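Local coordinates for FEZ-1 protein (Fluoribacter gormanii, PDB 5WCK) that is a zinc-dependent class B metallo-beta-lactamase that probably hydrolyses the beta-lactam ring of antibiotics, at residues Y254-L257 with K258-T262. The protein carries 2 engineered substitutions. Numbering follows the deposited sequence.
Sequences YTEL and KKQET
Four consecutive alpha-helical hydrogen bonds, N-H of residue i+4 to C=O of residue i, carry the backbone from Tyr-254–Leu-257 into Lys-258–Thr-262, running from Lys-258 N to Tyr-254 O at 2.9 Å through to Glu-261 N on Leu-257 O. This is the last part of helix 239-262, the C-terminal helix of the metallo-beta-lactamase fold. On one flank a side-chain hydrogen bond spans one turn: Gln-260 NE2 donates to Glu-256 OE1 at 2.9 Å, almost straight at 175°. The carboxylate oxygen accepts through its anti lone pair and sits in the amide plane of Gln-260, although the two flat groups are turned 75° against each other. Glu-256 reaches this position by bending at chi2 (60°), while the extended glutamine meets it from the next turn. An amide suits this place because it both donates and accepts: NE2 also bonds Tyr-181 O and OE1 takes Leu-183 N, which fixes its rotation. A water donates to Glu-256 OE2 at 2.7 Å and accepts a weak bond from Lys-259 NZ at 3.4 Å; OE2 and NZ themselves stay 5.2 Å apart, where their opposite charges may attract weakly. Leu-257, nonpolar, is the buried residue here, and the Glu-261 carboxylate crosses over its isobutyl group, OE1 3.6 Å from Leu-257 CG. Near the C-terminus, a threonine hydroxyl can donate back one turn: Lys-258 O is gripped by Thr-262 N and, from the opposite face of its plane, Thr-262 OG1 at 2.7 Å.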
loop_
_atom_site.group_PDB
_atom_site.type_symbol
_atom_site.label_atom_id
_atom_site.label_comp_id
_atom_site.label_asym_id
_atom_site.label_seq_id
_atom_site.Cartn_x
_atom_site.Cartn_y
_atom_site.Cartn_z
ATOM N N TYR A 254 7.398 -18.612 6.760
ATOM C CA TYR A 254 8.157 -19.714 7.348
ATOM C C TYR A 254 8.002 -21.006 6.548
ATOM O O TYR A 254 8.934 -21.813 6.490
ATOM C CB TYR A 254 7.844 -19.887 8.833
ATOM C CG TYR A 254 8.662 -18.972 9.708
ATOM C CD1 TYR A 254 9.933 -19.332 10.120
ATOM C CD2 TYR A 254 8.211 -17.712 10.047
ATOM C CE1 TYR A 254 10.709 -18.487 10.887
ATOM C CE2 TYR A 254 8.969 -16.853 10.808
ATOM C CZ TYR A 254 10.222 -17.242 11.231
ATOM O OH TYR A 254 10.951 -16.388 11.983
ATOM N N THR A 255 6.846 -21.210 5.917
ATOM C CA THR A 255 6.658 -22.340 5.025
ATOM C C THR A 255 7.633 -22.247 3.837
ATOM O O THR A 255 8.217 -23.274 3.414
ATOM C CB THR A 255 5.205 -22.448 4.551
ATOM O OG1 THR A 255 4.424 -22.756 5.706
ATOM C CG2 THR A 255 5.028 -23.529 3.501
ATOM N N GLU A 256 7.768 -21.054 3.262
ATOM C CA GLU A 256 8.649 -20.857 2.101
ATOM C C GLU A 256 10.113 -20.983 2.541
ATOM O O GLU A 256 10.935 -21.547 1.831
ATOM C CB GLU A 256 8.381 -19.523 1.408
ATOM C CG GLU A 256 9.230 -19.296 0.188
ATOM C CD GLU A 256 9.108 -20.308 -0.952
ATOM O OE1 GLU A 256 10.060 -20.355 -1.779
ATOM O OE2 GLU A 256 8.063 -21.026 -1.029
ATOM N N LEU A 257 10.429 -20.477 3.737
ATOM C CA LEU A 257 11.759 -20.606 4.268
ATOM C C LEU A 257 12.108 -22.082 4.473
ATOM O O LEU A 257 13.187 -22.539 4.056
ATOM C CB LEU A 257 11.867 -19.796 5.558
ATOM C CG LEU A 257 13.236 -19.854 6.233
ATOM C CD1 LEU A 257 14.284 -19.096 5.419
ATOM C CD2 LEU A 257 13.147 -19.307 7.632
ATOM N N LYS A 258 11.185 -22.841 5.069
ATOM C CA LYS A 258 11.356 -24.306 5.235
ATOM C C LYS A 258 11.622 -24.966 3.874
ATOM O O LYS A 258 12.486 -25.847 3.733
ATOM C CB LYS A 258 10.104 -24.885 5.906
ATOM C CG LYS A 258 10.017 -26.400 5.928
ATOM C CD LYS A 258 8.865 -26.927 6.726
ATOM C CE LYS A 258 8.701 -28.428 6.620
ATOM N NZ LYS A 258 8.216 -28.857 5.286
ATOM N N LYS A 259 10.834 -24.601 2.856
ATOM C CA LYS A 259 11.017 -25.214 1.520
ATOM C C LYS A 259 12.429 -24.920 1.001
ATOM O O LYS A 259 13.120 -25.802 0.442
ATOM C CB LYS A 259 9.930 -24.694 0.573
ATOM C CG LYS A 259 9.976 -25.312 -0.807
ATOM C CD LYS A 259 8.773 -24.947 -1.653
ATOM C CE LYS A 259 8.740 -25.723 -2.943
ATOM N NZ LYS A 259 7.503 -25.408 -3.693
ATOM N N GLN A 260 12.895 -23.682 1.183
ATOM C CA GLN A 260 14.204 -23.283 0.636
ATOM C C GLN A 260 15.359 -23.929 1.411
ATOM O O GLN A 260 16.421 -24.203 0.832
ATOM C CB GLN A 260 14.304 -21.764 0.529
ATOM C CG GLN A 260 13.356 -21.203 -0.521
ATOM C CD GLN A 260 13.599 -19.745 -0.829
ATOM O OE1 GLN A 260 14.715 -19.241 -0.654
ATOM N NE2 GLN A 260 12.552 -19.054 -1.276
ATOM N N GLU A 261 15.170 -24.172 2.713
ATOM C CA GLU A 261 16.219 -24.713 3.562
ATOM C C GLU A 261 16.226 -26.246 3.568
ATOM O O GLU A 261 17.280 -26.833 3.854
ATOM C CB GLU A 261 16.026 -24.203 4.980
ATOM C CG GLU A 261 16.323 -22.729 5.102
ATOM C CD GLU A 261 16.296 -22.206 6.503
ATOM O OE1 GLU A 261 15.353 -22.521 7.249
ATOM O OE2 GLU A 261 17.244 -21.479 6.851
ATOM N N THR A 262 15.085 -26.900 3.347
ATOM C CA THR A 262 15.004 -28.353 3.616
ATOM C C THR A 262 14.371 -29.131 2.459
ATOM O O THR A 262 14.325 -30.351 2.528
ATOM C CB THR A 262 14.202 -28.667 4.888
ATOM O OG1 THR A 262 12.814 -28.385 4.712
ATOM C CG2 THR A 262 14.708 -27.912 6.093
HETATM O O HOH W 1 7.133 -22.024 -3.374
#